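Pseudoalteromonas arctica PAMC 21717 (Pseudoalteromonas arctica, PDB 5YL7) hydrolyses peptide bonds as a cold-active, calcium-binding serine protease of the subtilase family, probably with a Ser-His-Asp triad as in subtilisins. Local coordinates at residues Asp28-Ser33 / Ile294-Pro299; Gly71-Asp76 / Ile143-Ile148; Val224-Gly229 / Asp254-Leu259; Val195-Ala200 / His286-Ala291; Ala110-Asn113 / Val118-Val121. One frame throughout, in Å; residues are numbered along the deposited sequence.

In the fold
Contact 4 lies in the core, where strand 195-199 of the parallel sheet meets helix 280-297 through aliphatic side chains, with no hydrogen bond between the segments. The same helix carries the partly buried contact 1 at its C-terminal end, where the chemistry turns polar: one amide oxygen holds the backbone of loop 28-33. Contact 5, also buried, combines calcium ligation with a hydroxyl bridge between loop segments; Val121 packs on Gly289 of contact 4, and Val118 on Leu259 of contact 3. Contacts 2 and 3 are surface salt bridges. They lie on opposite sides of the chain's centre, centres about 32 Å apart, one beside a pair of calcium ions, the other between two turns.

Contact 1: Asp28-Ser33 / Ile294-Pro299; sequences DTATGS and IKQAKP
Gln296 meets loop 28-33 along its whole side chain. Gln296 CB lies beside Ser33 O, Gln296 CG is 3.6 Å from Ser33 O, and Gln296 CD comes 3.7 Å from Ser33 N. Because CG stands anti to the backbone N (chi1 -180°) and the chain is extended beyond it, the amide is carried off the helix into the bend of the loop. Gln296 OE1 is gripped by consecutive backbone N-H groups: Thr31 N donates over 2.8 Å and nearly straight (159°), Gly32 N also at 2.8 Å but more bent, and Ser33 N adds a weak bond. Both strong donors approach OE1 slightly tilted from the carbonyl plane. At the other tip, Gln296 NE2 donates to a water at 3.0 Å, which also bonds Thr31 OG1; that hydroxyl has a further partner in Asn124. The methyl of Ala30 also lies close, 3.7 Å between Ala30 CB and Gln296 OE1. With backbone N-H groups at OE1 and a water at NE2, the amide is probably fixed in its rotation. Successive N-H groups converging on one oxygen resemble a nest, here round a neutral amide oxygen, tying the C-terminal end of helix 280-297 to the loop before strand 36-41 of the subtilase fold.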
loop_
_atom_site.group_PDB
_atom_site.type_symbol
_atom_site.label_atom_id
_atom_site.label_comp_id
_atom_site.label_asym_id
_atom_site.label_seq_id
_atom_site.Cartn_x
_atom_site.Cartn_y
_atom_site.Cartn_z
ATOM N N ASP A 28 1.621 -18.054 -11.956
ATOM C CA ASP A 28 1.985 -18.859 -13.144
ATOM C C ASP A 28 2.177 -18.005 -14.337
ATOM O O ASP A 28 2.815 -18.464 -15.333
ATOM C CB ASP A 28 0.892 -19.927 -13.326
ATOM C CG ASP A 28 0.940 -20.968 -12.284
ATOM O OD1 ASP A 28 1.983 -21.206 -11.657
ATOM O OD2 ASP A 28 -0.190 -21.536 -11.984
ATOM N N THR A 29 1.548 -16.801 -14.444
ATOM C CA THR A 29 1.518 -15.955 -15.630
ATOM C C THR A 29 2.223 -14.617 -15.406
ATOM O O THR A 29 2.763 -13.979 -16.303
ATOM C CB THR A 29 -0.072 -15.634 -15.974
ATOM O OG1 THR A 29 -0.667 -16.920 -16.331
ATOM C CG2 THR A 29 -0.198 -14.795 -17.107
ATOM N N ALA A 30 2.072 -14.006 -14.173
ATOM C CA ALA A 30 2.605 -12.642 -13.955
ATOM C C ALA A 30 3.084 -12.568 -12.528
ATOM O O ALA A 30 2.430 -13.019 -11.589
ATOM C CB ALA A 30 1.509 -11.604 -14.187
ATOM N N THR A 31 4.155 -11.817 -12.365
ATOM C CA THR A 31 4.811 -11.563 -11.054
ATOM C C THR A 31 5.192 -10.078 -10.849
ATOM O O THR A 31 5.779 -9.741 -9.805
ATOM C CB THR A 31 6.046 -12.431 -10.890
ATOM O OG1 THR A 31 6.944 -12.144 -11.991
ATOM C CG2 THR A 31 5.646 -13.905 -10.872
ATOM N N GLY A 32 4.906 -9.249 -11.805
ATOM C CA GLY A 32 5.306 -7.840 -11.753
ATOM C C GLY A 32 6.562 -7.468 -12.368
ATOM O O GLY A 32 7.004 -6.333 -12.275
ATOM N N SER A 33 7.200 -8.420 -13.098
ATOM C CA SER A 33 8.520 -8.086 -13.759
ATOM C C SER A 33 8.413 -6.868 -14.644
ATOM O O SER A 33 7.499 -6.752 -15.443
ATOM C CB SER A 33 8.884 -9.212 -14.695
ATOM O OG SER A 33 9.032 -10.407 -14.021
ATOM N N ILE A 294 -1.175 -6.966 -13.469
ATOM C CA ILE A 294 -1.901 -6.537 -14.650
ATOM C C ILE A 294 -1.019 -5.805 -15.550
ATOM O O ILE A 294 -1.060 -6.046 -16.824
ATOM C CB ILE A 294 -3.158 -5.670 -14.247
ATOM C CG1 ILE A 294 -4.189 -6.512 -13.576
ATOM C CG2 ILE A 294 -3.691 -4.939 -15.443
ATOM C CD1 ILE A 294 -5.211 -5.679 -12.767
ATOM N N LYS A 295 -0.210 -4.858 -15.117
ATOM C CA LYS A 295 0.659 -4.047 -15.980
ATOM C C LYS A 295 1.741 -4.913 -16.608
ATOM O O LYS A 295 2.107 -4.584 -17.755
ATOM C CB LYS A 295 1.232 -2.880 -15.159
ATOM C CG LYS A 295 1.949 -1.852 -15.975
ATOM C CD LYS A 295 1.005 -1.087 -16.869
ATOM C CE LYS A 295 1.689 0.113 -17.497
ATOM N NZ LYS A 295 0.893 0.877 -18.373
ATOM N N GLN A 296 2.244 -5.922 -15.979
ATOM C CA GLN A 296 3.182 -6.843 -16.664
ATOM C C GLN A 296 2.466 -7.517 -17.823
ATOM O O GLN A 296 2.993 -7.595 -18.937
ATOM C CB GLN A 296 3.723 -7.865 -15.746
ATOM C CG GLN A 296 4.720 -8.845 -16.454
ATOM C CD GLN A 296 5.039 -10.027 -15.649
ATOM O OE1 GLN A 296 4.856 -10.136 -14.444
ATOM N NE2 GLN A 296 5.714 -10.984 -16.255
ATOM N N ALA A 297 1.272 -8.008 -17.611
ATOM C CA ALA A 297 0.517 -8.754 -18.648
ATOM C C ALA A 297 0.067 -7.831 -19.726
ATOM O O ALA A 297 -0.037 -8.270 -20.905
ATOM C CB ALA A 297 -0.640 -9.461 -18.014
ATOM N N LYS A 298 -0.259 -6.585 -19.489
ATOM C CA LYS A 298 -0.797 -5.592 -20.419
ATOM C C LYS A 298 0.023 -4.309 -20.248
ATOM O O LYS A 298 -0.413 -3.345 -19.609
ATOM C CB LYS A 298 -2.276 -5.408 -20.098
ATOM C CG LYS A 298 -2.986 -4.567 -21.176
ATOM C CD LYS A 298 -4.463 -4.474 -20.834
ATOM C CE LYS A 298 -5.286 -3.479 -21.636
ATOM N NZ LYS A 298 -5.131 -3.762 -23.104
ATOM N N PRO A 299 1.224 -4.192 -20.865
ATOM C CA PRO A 299 2.094 -3.078 -20.607
ATOM C C PRO A 299 1.599 -1.752 -21.062
ATOM O O PRO A 299 2.123 -0.720 -20.629
ATOM C CB PRO A 299 3.428 -3.500 -21.275
ATOM C CG PRO A 299 3.332 -4.880 -21.558
ATOM C CD PRO A 299 1.892 -5.311 -21.569
HETATM O O HOH W 1 6.318 -13.348 -14.461
#

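Contact 2: Gly71-Asp76 / Ile143-Ile148; sequences GGRDSD and IADGII. With CA (calcium ion), chain D; CA (calcium ion), chain E.
Arg73 and Asp145 bridge backbones that stay well apart: the nearest CA atoms, those of Arg73 and Gly146, are 10.9 Å from each other. Segment 71-76 is an irregular loop, whereas 143-148 is part of helix 140-150. The gap is spanned by Arg73, whose chain runs extended from CG to NE and presents its guanidinium end-on. NH1 and NH2 both donate to one oxygen, with Asp145 OD2 3.0 Å from Arg73 NH1 and 2.9 Å from Arg73 NH2. This oxygen lies almost in the guanidinium plane, at its edge, and receives NH2 on its anti lone pair; the carboxylate itself is turned 80° to the guanidinium. Arg73 NH2 also forms a salt bridge with Asp142, and NE donates to Met60 O, anchoring the group on several sides. The loop wraps two calcium ions, one held by Gly71 O, Gly72 O and Asp74 OD2, the other by both Asp74 oxygens and Asp76 O. Asp74 OD1 also accepts from Asp76 N at 2.8 Å in an Asx turn. Asp69 joins Asp74 in bridging the ions, and Asp59 binds the one held by Asp76: a binuclear calcium site whose loop is pinned to helix 140-150 at the surface by a salt bridge.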
loop_
_atom_site.group_PDB
_atom_site.type_symbol
_atom_site.label_atom_id
_atom_site.label_comp_id
_atom_site.label_asym_id
_atom_site.label_seq_id
_atom_site.Cartn_x
_atom_site.Cartn_y
_atom_site.Cartn_z
ATOM N N GLY A 71 16.540 17.447 8.529
ATOM C CA GLY A 71 16.329 18.442 7.521
ATOM C C GLY A 71 15.069 18.207 6.779
ATOM O O GLY A 71 14.279 17.253 7.018
ATOM N N GLY A 72 14.805 19.110 5.876
ATOM C CA GLY A 72 13.651 19.071 4.967
ATOM C C GLY A 72 13.756 18.079 3.890
ATOM O O GLY A 72 14.348 16.988 4.052
ATOM N N ARG A 73 13.218 18.360 2.735
ATOM C CA ARG A 73 13.169 17.389 1.655
ATOM C C ARG A 73 14.521 16.870 1.336
ATOM O O ARG A 73 15.502 17.621 1.261
ATOM C CB ARG A 73 12.353 17.923 0.442
ATOM C CG ARG A 73 10.908 18.201 0.801
ATOM C CD ARG A 73 10.135 18.580 -0.491
ATOM N NE ARG A 73 8.720 18.631 -0.211
ATOM C CZ ARG A 73 7.788 19.055 -1.079
ATOM N NH1 ARG A 73 8.164 19.478 -2.270
ATOM N NH2 ARG A 73 6.565 18.933 -0.725
ATOM N N ASP A 74 14.622 15.597 1.007
ATOM C CA ASP A 74 15.906 14.990 0.761
ATOM C C ASP A 74 15.797 13.707 0.009
ATOM O O ASP A 74 14.682 13.118 -0.055
ATOM C CB ASP A 74 16.669 14.740 2.066
ATOM C CG ASP A 74 16.036 13.651 2.932
ATOM O OD1 ASP A 74 16.430 12.464 2.711
ATOM O OD2 ASP A 74 15.201 13.906 3.787
ATOM N N SER A 75 16.850 13.149 -0.524
ATOM C CA SER A 75 16.792 11.991 -1.383
ATOM C C SER A 75 16.719 10.634 -0.636
ATOM O O SER A 75 16.559 9.656 -1.334
ATOM C CB SER A 75 17.899 11.953 -2.440
ATOM O OG SER A 75 19.092 11.745 -1.760
ATOM N N ASP A 76 16.813 10.635 0.684
ATOM C CA ASP A 76 16.834 9.333 1.418
ATOM C C ASP A 76 15.462 9.138 2.045
ATOM O O ASP A 76 15.084 9.764 3.014
ATOM C CB ASP A 76 17.931 9.417 2.463
ATOM C CG ASP A 76 18.108 8.155 3.173
ATOM O OD1 ASP A 76 17.327 7.198 3.025
ATOM O OD2 ASP A 76 19.151 7.965 3.877
ATOM N N ILE A 143 2.336 15.111 0.547
ATOM C CA ILE A 143 1.731 13.919 -0.066
ATOM C C ILE A 143 1.468 14.164 -1.532
ATOM O O ILE A 143 1.755 13.318 -2.397
ATOM C CB ILE A 143 0.511 13.454 0.701
ATOM C CG1 ILE A 143 0.920 13.090 2.139
ATOM C CG2 ILE A 143 -0.179 12.355 -0.027
ATOM C CD1 ILE A 143 -0.232 13.011 3.105
ATOM N N ALA A 144 0.899 15.318 -1.844
ATOM C CA ALA A 144 0.568 15.651 -3.248
ATOM C C ALA A 144 1.782 15.763 -4.094
ATOM O O ALA A 144 1.832 15.229 -5.219
ATOM C CB ALA A 144 -0.253 16.940 -3.276
ATOM N N ASP A 145 2.856 16.392 -3.613
ATOM C CA ASP A 145 4.104 16.421 -4.354
ATOM C C ASP A 145 4.702 15.011 -4.564
ATOM O O ASP A 145 5.296 14.686 -5.572
ATOM C CB ASP A 145 5.070 17.385 -3.714
ATOM C CG ASP A 145 4.739 18.822 -3.953
ATOM O OD1 ASP A 145 3.961 19.118 -4.911
ATOM O OD2 ASP A 145 5.343 19.670 -3.261
ATOM N N GLY A 146 4.489 14.162 -3.526
ATOM C CA GLY A 146 4.871 12.786 -3.681
ATOM C C GLY A 146 4.188 12.033 -4.829
ATOM O O GLY A 146 4.804 11.287 -5.559
ATOM N N ILE A 147 2.866 12.301 -4.911
ATOM C CA ILE A 147 2.069 11.691 -6.011
ATOM C C ILE A 147 2.602 12.171 -7.358
ATOM O O ILE A 147 2.872 11.361 -8.251
ATOM C CB ILE A 147 0.600 12.094 -5.887
ATOM C CG1 ILE A 147 -0.041 11.494 -4.578
ATOM C CG2 ILE A 147 -0.181 11.760 -7.113
ATOM C CD1 ILE A 147 -1.391 12.080 -4.216
ATOM N N ILE A 148 2.801 13.474 -7.452
ATOM C CA ILE A 148 3.324 14.038 -8.739
ATOM C C ILE A 148 4.673 13.418 -9.108
ATOM O O ILE A 148 4.849 12.879 -10.212
ATOM C CB ILE A 148 3.426 15.571 -8.611
ATOM C CG1 ILE A 148 2.041 16.185 -8.474
ATOM C CG2 ILE A 148 4.183 16.150 -9.846
ATOM C CD1 ILE A 148 2.084 17.580 -7.937
HETATM CA CA CA D . 14.581 15.286 5.614
HETATM CA CA CA E . 15.158 11.521 4.667
HETATM O O HOH W 2 12.289 14.998 5.181
HETATM O O HOH W 3 16.839 15.901 5.636
HETATM O O HOH W 4 17.391 11.540 5.427
HETATM O O HOH W 5 15.020 9.677 6.122
#

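Contact 3: Val224-Gly229 / Asp254-Leu259; sequences VGRNGG and DSEGVL
Arg226 and Glu256 cross at about a right angle, yet their flat ends are nearly parallel, the guanidinium and carboxylate planes only 14° apart. Glu256 OE2 sits 25° out of the guanidinium plane, and Arg226 NH1 reaches it from the syn side over 3.0 Å in a bent salt-bridge hydrogen bond (134°). The extended arginine chain runs past the two carboxylate oxygens, on their outer side and somewhat out of the carboxylate plane: Arg226 CD is 3.5 Å from Glu256 OE2, and Arg226 CB 3.8 Å from Glu256 OE1. Glu256 curls back here by its bend at chi2, although its first bond does not head for the arginine. Two waters stitch the same gap. One accepts from Arg226 N at 2.9 Å and donates to Glu256 O; the other, at the guanidinium edge, bonds NH1 weakly and meets Ser255 OG. Arg226 NH2 forms a salt bridge with Glu16, and the side chain packs on Trp12. Replacing Arg226 by an alanine would probably leave the carboxylates of Glu256 and Glu16 without their shared positive mate and set the Glu256 side chain free to turn. Each partner lies within a type I turn, Gly225 to Gly228 and Asp254 to Gly257; an Asx turn from Asn227 OD1 to Gly229 N overlaps the first, and one from Asp254 OD1 to Glu256 N lies within the second: a salt bridge joining two surface turns.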
loop_
_atom_site.group_PDB
_atom_site.type_symbol
_atom_site.label_atom_id
_atom_site.label_comp_id
_atom_site.label_asym_id
_atom_site.label_seq_id
_atom_site.Cartn_x
_atom_site.Cartn_y
_atom_site.Cartn_z
ATOM N N VAL A 224 -11.236 -6.795 3.910
ATOM C CA VAL A 224 -11.822 -8.007 4.465
ATOM C C VAL A 224 -10.883 -8.635 5.427
ATOM O O VAL A 224 -9.648 -8.556 5.361
ATOM C CB VAL A 224 -12.318 -9.007 3.437
ATOM C CG1 VAL A 224 -13.433 -8.407 2.578
ATOM C CG2 VAL A 224 -11.198 -9.538 2.572
ATOM N N GLY A 225 -11.464 -9.386 6.373
ATOM C CA GLY A 225 -10.693 -10.293 7.248
ATOM C C GLY A 225 -10.533 -11.627 6.638
ATOM O O GLY A 225 -10.974 -11.947 5.537
ATOM N N ARG A 226 -9.982 -12.552 7.437
ATOM C CA ARG A 226 -9.752 -13.922 7.062
ATOM C C ARG A 226 -11.034 -14.696 6.775
ATOM O O ARG A 226 -10.982 -15.680 6.058
ATOM C CB ARG A 226 -8.855 -14.579 8.141
ATOM C CG ARG A 226 -8.350 -15.953 7.759
ATOM C CD ARG A 226 -7.270 -16.366 8.745
ATOM N NE ARG A 226 -6.600 -17.597 8.358
ATOM C CZ ARG A 226 -5.528 -18.032 9.045
ATOM N NH1 ARG A 226 -5.104 -17.409 10.121
ATOM N NH2 ARG A 226 -4.842 -19.011 8.512
ATOM N N ASN A 227 -12.161 -14.226 7.264
ATOM C CA ASN A 227 -13.432 -14.800 6.912
ATOM C C ASN A 227 -13.949 -14.393 5.544
ATOM O O ASN A 227 -14.952 -14.914 5.084
ATOM C CB ASN A 227 -14.543 -14.482 7.969
ATOM C CG ASN A 227 -14.845 -12.995 8.075
ATOM O OD1 ASN A 227 -14.080 -12.145 7.582
ATOM N ND2 ASN A 227 -16.007 -12.650 8.572
ATOM N N GLY A 228 -13.298 -13.428 4.871
ATOM C CA GLY A 228 -13.830 -12.919 3.620
ATOM C C GLY A 228 -15.021 -11.973 3.765
ATOM O O GLY A 228 -15.645 -11.698 2.725
ATOM N N GLY A 229 -15.267 -11.498 4.934
ATOM C CA GLY A 229 -16.249 -10.462 5.159
ATOM C C GLY A 229 -15.585 -9.191 5.577
ATOM O O GLY A 229 -14.399 -9.153 5.908
ATOM N N ASP A 254 -1.554 -10.327 16.379
ATOM C CA ASP A 254 -2.378 -11.507 16.148
ATOM C C ASP A 254 -2.178 -12.038 14.722
ATOM O O ASP A 254 -2.299 -11.238 13.749
ATOM C CB ASP A 254 -3.853 -11.012 16.369
ATOM C CG ASP A 254 -4.953 -12.022 16.097
ATOM O OD1 ASP A 254 -4.714 -13.147 15.706
ATOM O OD2 ASP A 254 -6.114 -11.517 16.334
ATOM N N SER A 255 -2.001 -13.347 14.519
ATOM C CA SER A 255 -1.791 -13.957 13.269
ATOM C C SER A 255 -2.972 -13.945 12.324
ATOM O O SER A 255 -2.872 -14.356 11.160
ATOM C CB SER A 255 -1.150 -15.319 13.388
ATOM O OG SER A 255 -2.081 -16.174 14.092
ATOM N N GLU A 256 -4.125 -13.504 12.849
ATOM C CA GLU A 256 -5.263 -13.195 11.962
ATOM C C GLU A 256 -4.988 -11.957 11.085
ATOM O O GLU A 256 -5.724 -11.677 10.120
ATOM C CB GLU A 256 -6.548 -12.946 12.754
ATOM C CG GLU A 256 -7.092 -14.179 13.488
ATOM C CD GLU A 256 -7.515 -15.216 12.563
ATOM O OE1 GLU A 256 -8.621 -15.040 11.946
ATOM O OE2 GLU A 256 -6.815 -16.146 12.224
ATOM N N GLY A 257 -3.937 -11.175 11.384
ATOM C CA GLY A 257 -3.549 -10.023 10.555
ATOM C C GLY A 257 -2.825 -10.405 9.291
ATOM O O GLY A 257 -2.661 -11.576 8.952
ATOM N N VAL A 258 -2.293 -9.362 8.687
ATOM C CA VAL A 258 -1.515 -9.468 7.440
ATOM C C VAL A 258 -0.030 -9.442 7.795
ATOM O O VAL A 258 0.429 -8.518 8.482
ATOM C CB VAL A 258 -1.899 -8.355 6.445
ATOM C CG1 VAL A 258 -0.893 -8.260 5.336
ATOM C CG2 VAL A 258 -3.293 -8.518 5.958
ATOM N N LEU A 259 0.670 -10.507 7.419
ATOM C CA LEU A 259 2.095 -10.649 7.777
ATOM C C LEU A 259 2.985 -10.060 6.672
ATOM O O LEU A 259 2.766 -10.256 5.484
ATOM C CB LEU A 259 2.441 -12.122 7.867
ATOM C CG LEU A 259 3.840 -12.493 8.326
ATOM C CD1 LEU A 259 4.149 -12.042 9.720
ATOM C CD2 LEU A 259 4.105 -13.981 8.249
HETATM O O HOH W 6 -8.383 -11.588 9.685
HETATM O O HOH W 7 -3.779 -17.382 12.646
#

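Contact 4: Val195-Ala200 / His286-Ala291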
loop_
_atom_site.group_PDB
_atom_site.type_symbol
_atom_site.label_atom_id
_atom_site.label_comp_id
_atom_site.label_asym_id
_atom_site.label_seq_id
_atom_site.Cartn_x
_atom_site.Cartn_y
_atom_site.Cartn_z
ATOM N N VAL A 195 -1.685 4.400 -12.272
ATOM C CA VAL A 195 -2.890 4.074 -11.508
ATOM C C VAL A 195 -2.655 4.326 -10.032
ATOM O O VAL A 195 -1.559 4.069 -9.518
ATOM C CB VAL A 195 -3.377 2.648 -11.826
ATOM C CG1 VAL A 195 -2.440 1.586 -11.299
ATOM C CG2 VAL A 195 -4.797 2.383 -11.324
ATOM N N VAL A 196 -3.693 4.806 -9.354
ATOM C CA VAL A 196 -3.577 5.250 -7.959
ATOM C C VAL A 196 -4.467 4.376 -7.083
ATOM O O VAL A 196 -5.687 4.418 -7.285
ATOM C CB VAL A 196 -3.916 6.733 -7.839
ATOM C CG1 VAL A 196 -3.715 7.172 -6.397
ATOM C CG2 VAL A 196 -3.011 7.567 -8.723
ATOM N N VAL A 197 -3.879 3.648 -6.150
ATOM C CA VAL A 197 -4.587 2.737 -5.265
ATOM C C VAL A 197 -4.501 3.246 -3.868
ATOM O O VAL A 197 -3.414 3.559 -3.392
ATOM C CB VAL A 197 -3.929 1.320 -5.398
ATOM C CG1 VAL A 197 -4.670 0.328 -4.477
ATOM C CG2 VAL A 197 -4.002 0.818 -6.841
ATOM N N ILE A 198 -5.667 3.300 -3.167
ATOM C CA ILE A 198 -5.778 4.000 -1.900
ATOM C C ILE A 198 -6.563 3.177 -0.898
ATOM O O ILE A 198 -7.546 2.493 -1.221
ATOM C CB ILE A 198 -6.458 5.373 -2.077
ATOM C CG1 ILE A 198 -5.676 6.173 -3.142
ATOM C CG2 ILE A 198 -6.510 6.105 -0.737
ATOM C CD1 ILE A 198 -6.202 7.560 -3.433
ATOM N N ALA A 199 -6.069 3.191 0.352
ATOM C CA ALA A 199 -6.808 2.640 1.494
ATOM C C ALA A 199 -8.003 3.471 1.846
ATOM O O ALA A 199 -7.907 4.681 2.056
ATOM C CB ALA A 199 -5.924 2.540 2.672
ATOM N N ALA A 200 -9.173 2.822 2.035
ATOM C CA ALA A 200 -10.442 3.619 2.297
ATOM C C ALA A 200 -10.511 4.118 3.647
ATOM O O ALA A 200 -11.408 5.036 3.905
ATOM C CB ALA A 200 -11.626 2.755 2.014
ATOM N N HIS A 286 -2.140 -5.090 -1.403
ATOM C CA HIS A 286 -2.559 -6.273 -2.177
ATOM C C HIS A 286 -3.056 -5.849 -3.512
ATOM O O HIS A 286 -2.737 -6.467 -4.576
ATOM C CB HIS A 286 -3.596 -7.087 -1.420
ATOM C CG HIS A 286 -3.095 -7.893 -0.240
ATOM N ND1 HIS A 286 -3.008 -7.417 1.038
ATOM C CD2 HIS A 286 -2.654 -9.200 -0.175
ATOM C CE1 HIS A 286 -2.543 -8.409 1.798
ATOM N NE2 HIS A 286 -2.340 -9.500 1.103
ATOM N N VAL A 287 -3.921 -4.836 -3.555
ATOM C CA VAL A 287 -4.487 -4.352 -4.801
ATOM C C VAL A 287 -3.418 -3.660 -5.683
ATOM O O VAL A 287 -3.430 -3.894 -6.906
ATOM C CB VAL A 287 -5.679 -3.444 -4.526
ATOM C CG1 VAL A 287 -6.299 -2.882 -5.800
ATOM C CG2 VAL A 287 -6.672 -4.161 -3.686
ATOM N N ALA A 288 -2.526 -2.909 -5.093
ATOM C CA ALA A 288 -1.437 -2.302 -5.849
ATOM C C ALA A 288 -0.588 -3.372 -6.457
ATOM O O ALA A 288 -0.162 -3.224 -7.588
ATOM C CB ALA A 288 -0.638 -1.364 -4.954
ATOM N N GLY A 289 -0.352 -4.454 -5.697
ATOM C CA GLY A 289 0.430 -5.541 -6.304
ATOM C C GLY A 289 -0.296 -6.163 -7.460
ATOM O O GLY A 289 0.332 -6.474 -8.488
ATOM N N VAL A 290 -1.611 -6.410 -7.377
ATOM C CA VAL A 290 -2.343 -6.920 -8.542
ATOM C C VAL A 290 -2.325 -5.951 -9.667
ATOM O O VAL A 290 -2.223 -6.398 -10.845
ATOM C CB VAL A 290 -3.745 -7.442 -8.145
ATOM C CG1 VAL A 290 -4.484 -7.971 -9.366
ATOM C CG2 VAL A 290 -3.631 -8.542 -7.103
ATOM N N ALA A 291 -2.419 -4.649 -9.413
ATOM C CA ALA A 291 -2.255 -3.689 -10.498
ATOM C C ALA A 291 -0.915 -3.860 -11.209
ATOM O O ALA A 291 -0.871 -3.753 -12.464
ATOM C CB ALA A 291 -2.396 -2.266 -9.935
#
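No flat side chain takes part where Val195 and Val197 meet Val287, Ala288 and Ala291. The one ring in these segments, that of His286, leads away from the strand; it meets the rings of His13 and Tyr14 with planes steeply inclined to both, while ND1 bonds Met282 O and NE2 bonds His13 ND1. What joins strand to helix is aliphatic. Val197 CG1, anti to its own backbone N (chi1 -180°), touches Val287 CG1 at 3.8 Å, and Val197 CB lies 4.3 Å from Ala288 CB. One turn further along the helix, Val195 CG1 reaches Ala291 CB at 4.1 Å. The axes approach to 8.4 Å, consistent with the small alanines on this face, and run nearly antiparallel at 163°. Strand 195-199 lies in the parallel sheet between strands 167-170 and 219-224. Helix 280-297 spreads over these neighbours too: Ala288 touches Val167 and Asn169, and Val287 touches Val221. Helix 303-312 closes the group, Ile306 against Val195 and Ala291, Leu310 against Val287.

Contact 5: Ala110-Asn113 / Val118-Val121. With CA (calcium ion), chain C.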
loop_
_atom_site.group_PDB
_atom_site.type_symbol
_atom_site.label_atom_id
_atom_site.label_comp_id
_atom_site.label_asym_id
_atom_site.label_seq_id
_atom_site.Cartn_x
_atom_site.Cartn_y
_atom_site.Cartn_z
ATOM N N ALA A 110 7.987 -7.856 -1.278
ATOM C CA ALA A 110 9.002 -8.601 -0.545
ATOM C C ALA A 110 9.664 -9.566 -1.527
ATOM O O ALA A 110 9.077 -10.141 -2.422
ATOM C CB ALA A 110 8.450 -9.376 0.611
ATOM N N VAL A 111 10.966 -9.776 -1.231
ATOM C CA VAL A 111 11.776 -10.707 -2.025
ATOM C C VAL A 111 11.279 -12.114 -1.809
ATOM O O VAL A 111 11.136 -12.536 -0.664
ATOM C CB VAL A 111 13.231 -10.552 -1.668
ATOM C CG1 VAL A 111 14.042 -11.614 -2.509
ATOM C CG2 VAL A 111 13.809 -9.160 -1.892
ATOM N N THR A 112 10.942 -12.798 -2.864
ATOM C CA THR A 112 10.223 -14.044 -2.843
ATOM C C THR A 112 11.117 -15.159 -3.482
ATOM O O THR A 112 11.919 -14.902 -4.347
ATOM C CB THR A 112 8.893 -13.843 -3.546
ATOM O OG1 THR A 112 8.179 -12.828 -2.786
ATOM C CG2 THR A 112 8.018 -15.038 -3.597
ATOM N N ASN A 113 10.832 -16.373 -2.995
ATOM C CA ASN A 113 11.609 -17.573 -3.466
ATOM C C ASN A 113 12.990 -17.466 -3.085
ATOM O O ASN A 113 13.857 -18.097 -3.753
ATOM C CB ASN A 113 11.458 -17.781 -4.960
ATOM C CG ASN A 113 10.270 -18.514 -5.231
ATOM O OD1 ASN A 113 10.002 -19.534 -4.554
ATOM N ND2 ASN A 113 9.593 -18.107 -6.301
ATOM N N VAL A 118 9.035 -13.864 4.123
ATOM C CA VAL A 118 7.755 -13.766 3.455
ATOM C C VAL A 118 7.790 -13.676 1.956
ATOM O O VAL A 118 8.938 -13.572 1.380
ATOM C CB VAL A 118 6.947 -12.539 4.056
ATOM C CG1 VAL A 118 6.637 -12.728 5.522
ATOM C CG2 VAL A 118 7.723 -11.271 3.836
ATOM N N ALA A 119 6.618 -13.650 1.314
ATOM C CA ALA A 119 6.495 -13.341 -0.066
ATOM C C ALA A 119 5.792 -12.012 -0.277
ATOM O O ALA A 119 5.184 -11.471 0.662
ATOM C CB ALA A 119 5.755 -14.473 -0.777
ATOM N N GLY A 120 5.937 -11.490 -1.480
ATOM C CA GLY A 120 5.274 -10.255 -1.890
ATOM C C GLY A 120 4.296 -10.553 -2.982
ATOM O O GLY A 120 4.386 -11.528 -3.738
ATOM N N VAL A 121 3.269 -9.688 -3.178
ATOM C CA VAL A 121 2.249 -9.903 -4.194
ATOM C C VAL A 121 2.819 -9.778 -5.573
ATOM O O VAL A 121 2.506 -10.599 -6.454
ATOM C CB VAL A 121 1.103 -8.891 -3.959
ATOM C CG1 VAL A 121 0.099 -8.959 -5.086
ATOM C CG2 VAL A 121 0.426 -9.167 -2.619
HETATM CA CA CA C . 11.274 -13.852 1.222
#
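Thr112 meets Gly120 through its hydroxyl, which chi1 of -61° sets beside its own backbone N and opposite the carbonyl carbon. The same rotation sends Thr112 CG2 to Ala119 CB, 3.7 Å away. The surrounding loop belongs to a calcium site consistent with the high-affinity site of subtilisins: Val111 O and Val118 O bind the ion at 2.3 and 2.4 Å, and Asp5, Asp49, Asn114 and Glu116 complete it. Sharing one cation brings these two carbonyl oxygens within 3.2 Å of each other. Thr112 OG1 ties the two segments together, accepting from Gly120 N at 2.9 Å (156°) and donating to Ala110 O at the same distance. A valine in its place is likely to leave Gly120 N and Ala110 O without this shared mate, so that the two segments of the loop hold less firmly. Ala110 CB packs on Val118 CG2 at 3.8 Å. Backbones are close enough here that a CB on Gly120 would clash with Ala110 N, coming within 2.4 Å of it.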